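Long-range contacts in nucleoid-associated protein HP_0035 (PDB 3F42), which probably binds DNA as a homodimer and alters its conformation, with possible roles in gene regulation, nucleoid organisation and DNA protection: residues A[25-30]-A[45-50]; A[40-45]-A[72-77]. All blocks are in the same frame, centred on the assembly; numbering follows the deposited sequence. Where two conformers were deposited one is given.

How the contacts relate
The two contacts lie in one YbaB/EbfC fold and share Asn45, which begins the turn between strands 40-45 and 50-55 of the antiparallel sheet. Contact 2 lays strand 40-45 on helix 63-93; contact 1 brings the turn beyond that strand against the end of helix 5-27. Their centres are about 12 Å apart, and they touch directly: Leu50 CD1 lies 3.9 Å from Val42 CB, and Glu49 O is 3.6 Å from Phe44 CD1. Both also reach the second subunit, whose Asn75 OD1 accepts from Leu50 N, which places the pair at the interface with that subunit, consistent with the reported homodimer.

Contact 1 (A[25-30]-A[45-50]); sequences KNKDTI and NGLGEL. With EDO (1,2-ethanediol), chain D.
Two torsions set up the meeting of Lys27 with Asn45 and Leu47: the lysine holds CG anti to its backbone N (chi1 -172°) and runs extended beyond it, while Asn45 places CG between N and the carbonyl carbon (chi1 70°). The two side chains lie side by side, pointing the same way, with Lys27 CG 4.1 Å from Asn45 ND2; Asn45 CB packs on the backbone, 3.4 Å from Lys27 O. Leu47 crosses the lysine chain obliquely, its CD1 3.8 Å from Lys27 CG, and Leu47 CD2 rests near Asn26 CB.

The turn from Asn45 to Gly48, of type I, illustrates how one asparagine can organise a loop. Asn45 OD1 accepts from Leu47 N, an Asx turn, and from Glu49 N; the two donors approach from opposite faces of the amide plane. Asn45 ND2 gives a nearly straight bond (171°) to Glu49 OE1, 3.0 Å away, on the anti side and somewhat out of the carboxylate plane. Across the contact, Gly46 N reaches Asn26 O at 2.9 Å, a bent and weak bond, and Asn45 CA makes a CA-H...O contact with Thr29 O. Arg85 of helix 63-93 donates to Gly46 O, and Tyr78 of the second subunit bonds to Leu47 O.

A 1,2-ethanediol, probably from the crystallisation liquor, bonds through O2, and weakly through O1, to Glu49 OE2. The asparagine amide thus holds the turn and the residue after it, while Lys27 packs its aliphatic part directly on Leu47 and its NZ reaches Glu49 OE1 through a weak water bridge between groups probably of opposite charge.

Contact 2 (A[40-45]-A[72-77]); sequences VSVSFN and SALNDG
Val42 and Phe44 pack against Ala73, Leu74 and Gly77 where the antiparallel sheet of the YbaB/EbfC fold lies on the long helix 63-93, an example of a helix packed on one face of an antiparallel sheet in a chain of alpha-beta-beta-beta-alpha order. The axes of segments 40-45 and 72-77 approach to 8.2 Å, and their N-to-C directions differ by 27°, close enough to parallel for alternate strand residues to follow the helix. Val40, Val42 and Phe44 all turn their side chains to it.

The close part begins at Val42, which divides its two methyls between neighbouring helix residues. With CG1 anti to the carbonyl carbon (chi1 -60°), that methyl meets Leu74 CD2 at 3.7 Å, while CG2 stands over the backbone of Ala73, 3.6 Å from its O. Leu74 crosses both Val42 and Phe44 at about a right angle, and its CD2 touches both, 3.8 Å from Phe44 CZ. Leu50 of strand 50-55 touches Val42, Phe44 and Leu74, and Leu74 of the second subunit packs on Leu74, carrying this apolar core into the interface with that subunit. The Phe44 ring also meets Tyr78 of the same chain, with the planes at about 60°.

The contact thins toward Val40, which offers the helix segment a single methyl, CG1, 3.9 Å from Ala73 CB, and finds more neighbours in Tyr69 and Leu70. Away from the helix the strand is polar and partly exposed: Ser41 OG bonds to Lys34 NZ, and Ser43 OG pairs with Thr32 OG1. At the other end, Gly77 has no side chain to hold the aromatic ring off the helix, and Phe44 CE2 comes down to 3.6 Å from Gly77 CA.

Contact 1 (A[25-30]-A[45-50])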
loop_
_atom_site.group_PDB
_atom_site.type_symbol
_atom_site.label_atom_id
_atom_site.label_comp_id
_atom_site.label_asym_id
_atom_site.label_seq_id
_atom_site.Cartn_x
_atom_site.Cartn_y
_atom_site.Cartn_z
ATOM N N LYS A 25 -11.436 -4.514 -12.630
ATOM C CA LYS A 25 -11.334 -5.076 -13.968
ATOM C C LYS A 25 -11.358 -6.608 -13.899
ATOM O O LYS A 25 -12.037 -7.251 -14.682
ATOM C CB LYS A 25 -10.053 -4.594 -14.636
ATOM C CG LYS A 25 -9.887 -5.017 -16.057
ATOM C CD LYS A 25 -8.858 -4.124 -16.705
ATOM C CE LYS A 25 -8.995 -4.074 -18.219
ATOM N NZ LYS A 25 -7.967 -3.074 -18.703
ATOM N N ASN A 26 -10.600 -7.189 -12.967
ATOM C CA ASN A 26 -10.595 -8.647 -12.835
ATOM C C ASN A 26 -12.007 -9.172 -12.560
ATOM O O ASN A 26 -12.403 -10.206 -13.108
ATOM C CB ASN A 26 -9.706 -9.100 -11.686
ATOM C CG ASN A 26 -8.252 -8.937 -11.983
ATOM O OD1 ASN A 26 -7.829 -8.965 -13.149
ATOM N ND2 ASN A 26 -7.453 -8.751 -10.927
ATOM N N LYS A 27 -12.737 -8.480 -11.687
ATOM C CA LYS A 27 -14.066 -8.940 -11.287
ATOM C C LYS A 27 -15.005 -8.987 -12.520
ATOM O O LYS A 27 -15.879 -9.857 -12.646
ATOM C CB LYS A 27 -14.641 -8.022 -10.209
ATOM C CG LYS A 27 -15.946 -8.546 -9.613
ATOM C CD LYS A 27 -16.543 -7.548 -8.705
ATOM C CE LYS A 27 -17.864 -8.088 -8.169
ATOM N NZ LYS A 27 -18.113 -7.418 -6.861
ATOM N N ASP A 28 -14.762 -8.085 -13.456
ATOM C CA ASP A 28 -15.520 -8.022 -14.717
ATOM C C ASP A 28 -15.079 -8.991 -15.822
ATOM O O ASP A 28 -15.689 -9.027 -16.893
ATOM C CB ASP A 28 -15.429 -6.602 -15.244
ATOM C CG ASP A 28 -16.716 -5.868 -15.137
ATOM O OD1 ASP A 28 -17.754 -6.460 -14.709
ATOM O OD2 ASP A 28 -16.682 -4.681 -15.520
ATOM N N THR A 29 -14.041 -9.785 -15.589
ATOM C CA THR A 29 -13.497 -10.655 -16.627
ATOM C C THR A 29 -14.044 -12.051 -16.393
ATOM O O THR A 29 -13.918 -12.560 -15.283
ATOM C CB THR A 29 -11.959 -10.618 -16.598
ATOM O OG1 THR A 29 -11.528 -9.239 -16.783
ATOM C CG2 THR A 29 -11.360 -11.487 -17.685
ATOM N N ILE A 30 -14.604 -12.689 -17.421
ATOM C CA ILE A 30 -15.135 -14.084 -17.249
ATOM C C ILE A 30 -14.226 -15.095 -17.932
ATOM O O ILE A 30 -13.838 -14.882 -19.088
ATOM C CB ILE A 30 -16.547 -14.206 -17.874
ATOM C CG1 ILE A 30 -17.470 -13.163 -17.255
ATOM C CG2 ILE A 30 -17.146 -15.658 -17.701
ATOM C CD1 ILE A 30 -18.856 -13.041 -18.015
ATOM N N ASN A 45 -15.083 -15.576 -12.393
ATOM C CA ASN A 45 -14.565 -14.228 -12.639
ATOM C C ASN A 45 -13.073 -14.163 -12.306
ATOM O O ASN A 45 -12.479 -15.138 -11.822
ATOM C CB ASN A 45 -15.418 -13.169 -11.928
ATOM C CG ASN A 45 -15.283 -13.187 -10.409
ATOM O OD1 ASN A 45 -14.305 -13.692 -9.829
ATOM N ND2 ASN A 45 -16.294 -12.636 -9.743
ATOM N N GLY A 46 -12.455 -13.014 -12.574
ATOM C CA GLY A 46 -11.023 -12.882 -12.417
ATOM C C GLY A 46 -10.579 -12.735 -10.979
ATOM O O GLY A 46 -9.374 -12.662 -10.705
ATOM N N LEU A 47 -11.531 -12.741 -10.051
ATOM C CA LEU A 47 -11.200 -12.843 -8.615
ATOM C C LEU A 47 -11.140 -14.309 -8.214
ATOM O O LEU A 47 -10.734 -14.640 -7.099
ATOM C CB LEU A 47 -12.258 -12.158 -7.740
ATOM C CG LEU A 47 -12.524 -10.693 -8.083
ATOM C CD1 LEU A 47 -13.566 -10.096 -7.105
ATOM C CD2 LEU A 47 -11.236 -9.897 -8.007
ATOM N N GLY A 48 -11.553 -15.194 -9.102
ATOM C CA GLY A 48 -11.608 -16.635 -8.779
ATOM C C GLY A 48 -12.913 -17.114 -8.187
ATOM O O GLY A 48 -13.036 -18.274 -7.765
ATOM N N GLU A 49 -13.908 -16.248 -8.150
ATOM C CA GLU A 49 -15.277 -16.641 -7.749
ATOM C C GLU A 49 -15.979 -17.414 -8.862
ATOM O O GLU A 49 -15.888 -17.071 -10.063
ATOM C CB GLU A 49 -16.092 -15.390 -7.395
ATOM C CG GLU A 49 -15.417 -14.652 -6.214
ATOM C CD GLU A 49 -15.927 -13.243 -5.922
ATOM O OE1 GLU A 49 -16.555 -12.613 -6.788
ATOM O OE2 GLU A 49 -15.617 -12.756 -4.803
ATOM N N LEU A 50 -16.634 -18.488 -8.467
ATOM C CA LEU A 50 -17.374 -19.319 -9.407
ATOM C C LEU A 50 -18.719 -18.633 -9.610
ATOM O O LEU A 50 -19.472 -18.452 -8.647
ATOM C CB LEU A 50 -17.516 -20.723 -8.807
ATOM C CG LEU A 50 -18.254 -21.712 -9.690
ATOM C CD1 LEU A 50 -17.499 -21.947 -11.005
ATOM C CD2 LEU A 50 -18.372 -23.032 -8.877
HETATM C C1 EDO D . -12.241 -14.127 -2.384
HETATM O O1 EDO D . -12.525 -13.540 -3.660
HETATM C C2 EDO D . -13.324 -15.160 -2.095
HETATM O O2 EDO D . -14.634 -14.720 -2.511
HETATM O O HOH W 1 -17.077 -10.217 -5.528
#

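Contact 2 (A[40-45]-A[72-77])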
loop_
_atom_site.group_PDB
_atom_site.type_symbol
_atom_site.label_atom_id
_atom_site.label_comp_id
_atom_site.label_asym_id
_atom_site.label_seq_id
_atom_site.Cartn_x
_atom_site.Cartn_y
_atom_site.Cartn_z
ATOM N N VAL A 40 -19.879 -30.434 -19.110
ATOM C CA VAL A 40 -19.715 -29.607 -17.905
ATOM C C VAL A 40 -19.126 -28.275 -18.340
ATOM O O VAL A 40 -18.181 -28.258 -19.107
ATOM C CB VAL A 40 -18.805 -30.287 -16.865
ATOM C CG1 VAL A 40 -18.393 -29.306 -15.744
ATOM C CG2 VAL A 40 -19.494 -31.496 -16.237
ATOM N N SER A 41 -19.678 -27.167 -17.835
ATOM C CA SER A 41 -19.117 -25.851 -18.091
ATOM C C SER A 41 -19.070 -25.128 -16.761
ATOM O O SER A 41 -20.084 -25.104 -16.025
ATOM C CB SER A 41 -19.984 -25.071 -19.060
ATOM O OG SER A 41 -19.296 -23.883 -19.432
ATOM N N VAL A 42 -17.927 -24.518 -16.472
ATOM C CA VAL A 42 -17.825 -23.660 -15.277
ATOM C C VAL A 42 -17.312 -22.296 -15.689
ATOM O O VAL A 42 -16.512 -22.197 -16.606
ATOM C CB VAL A 42 -16.959 -24.243 -14.157
ATOM C CG1 VAL A 42 -17.555 -25.586 -13.710
ATOM C CG2 VAL A 42 -15.493 -24.417 -14.639
ATOM N N SER A 43 -17.822 -21.259 -15.043
ATOM C CA SER A 43 -17.327 -19.903 -15.307
ATOM C C SER A 43 -16.874 -19.248 -14.007
ATOM O O SER A 43 -17.608 -19.211 -13.017
ATOM C CB SER A 43 -18.416 -19.034 -15.946
ATOM O OG SER A 43 -18.793 -19.588 -17.190
ATOM N N PHE A 44 -15.689 -18.657 -14.074
ATOM C CA PHE A 44 -15.131 -17.901 -12.973
ATOM C C PHE A 44 -14.980 -16.458 -13.372
ATOM O O PHE A 44 -14.684 -16.161 -14.540
ATOM C CB PHE A 44 -13.731 -18.409 -12.672
ATOM C CG PHE A 44 -13.696 -19.795 -12.056
ATOM C CD1 PHE A 44 -13.802 -19.940 -10.677
ATOM C CD2 PHE A 44 -13.538 -20.940 -12.852
ATOM C CE1 PHE A 44 -13.756 -21.197 -10.074
ATOM C CE2 PHE A 44 -13.483 -22.223 -12.239
ATOM C CZ PHE A 44 -13.593 -22.330 -10.846
ATOM N N ASN A 45 -15.083 -15.576 -12.393
ATOM C CA ASN A 45 -14.565 -14.228 -12.639
ATOM C C ASN A 45 -13.073 -14.163 -12.306
ATOM O O ASN A 45 -12.479 -15.138 -11.822
ATOM C CB ASN A 45 -15.418 -13.169 -11.928
ATOM C CG ASN A 45 -15.283 -13.187 -10.409
ATOM O OD1 ASN A 45 -14.305 -13.692 -9.829
ATOM N ND2 ASN A 45 -16.294 -12.636 -9.743
ATOM N N SER A 72 -12.317 -31.808 -12.956
ATOM C CA SER A 72 -11.433 -31.462 -14.044
ATOM C C SER A 72 -11.651 -29.993 -14.487
ATOM O O SER A 72 -10.694 -29.215 -14.550
ATOM C CB SER A 72 -11.719 -32.388 -15.252
ATOM O OG SER A 72 -10.859 -32.046 -16.304
ATOM N N ALA A 73 -12.907 -29.639 -14.747
ATOM C CA ALA A 73 -13.217 -28.273 -15.249
ATOM C C ALA A 73 -12.910 -27.243 -14.181
ATOM O O ALA A 73 -12.342 -26.170 -14.483
ATOM C CB ALA A 73 -14.670 -28.152 -15.679
ATOM N N LEU A 74 -13.274 -27.566 -12.937
ATOM C CA LEU A 74 -13.059 -26.606 -11.834
ATOM C C LEU A 74 -11.577 -26.382 -11.621
ATOM O O LEU A 74 -11.119 -25.222 -11.516
ATOM C CB LEU A 74 -13.730 -27.094 -10.567
ATOM C CG LEU A 74 -15.258 -26.969 -10.630
ATOM C CD1 LEU A 74 -15.858 -27.832 -9.516
ATOM C CD2 LEU A 74 -15.744 -25.485 -10.490
ATOM N N ASN A 75 -10.805 -27.467 -11.554
ATOM C CA ASN A 75 -9.365 -27.289 -11.375
ATOM C C ASN A 75 -8.695 -26.527 -12.539
ATOM O O ASN A 75 -7.791 -25.710 -12.305
ATOM C CB ASN A 75 -8.687 -28.643 -11.105
ATOM C CG ASN A 75 -8.677 -28.995 -9.644
ATOM O OD1 ASN A 75 -8.291 -28.185 -8.792
ATOM N ND2 ASN A 75 -9.070 -30.205 -9.335
ATOM N N ASP A 76 -9.141 -26.788 -13.779
ATOM C CA ASP A 76 -8.608 -26.080 -14.944
ATOM C C ASP A 76 -8.878 -24.579 -14.765
ATOM O O ASP A 76 -8.003 -23.747 -14.970
ATOM C CB ASP A 76 -9.265 -26.581 -16.231
ATOM C CG ASP A 76 -8.675 -27.898 -16.731
ATOM O OD1 ASP A 76 -7.702 -28.424 -16.143
ATOM O OD2 ASP A 76 -9.197 -28.408 -17.731
ATOM N N GLY A 77 -10.102 -24.251 -14.361
ATOM C CA GLY A 77 -10.494 -22.852 -14.126
ATOM C C GLY A 77 -9.742 -22.171 -12.993
ATOM O O GLY A 77 -9.253 -21.041 -13.178
#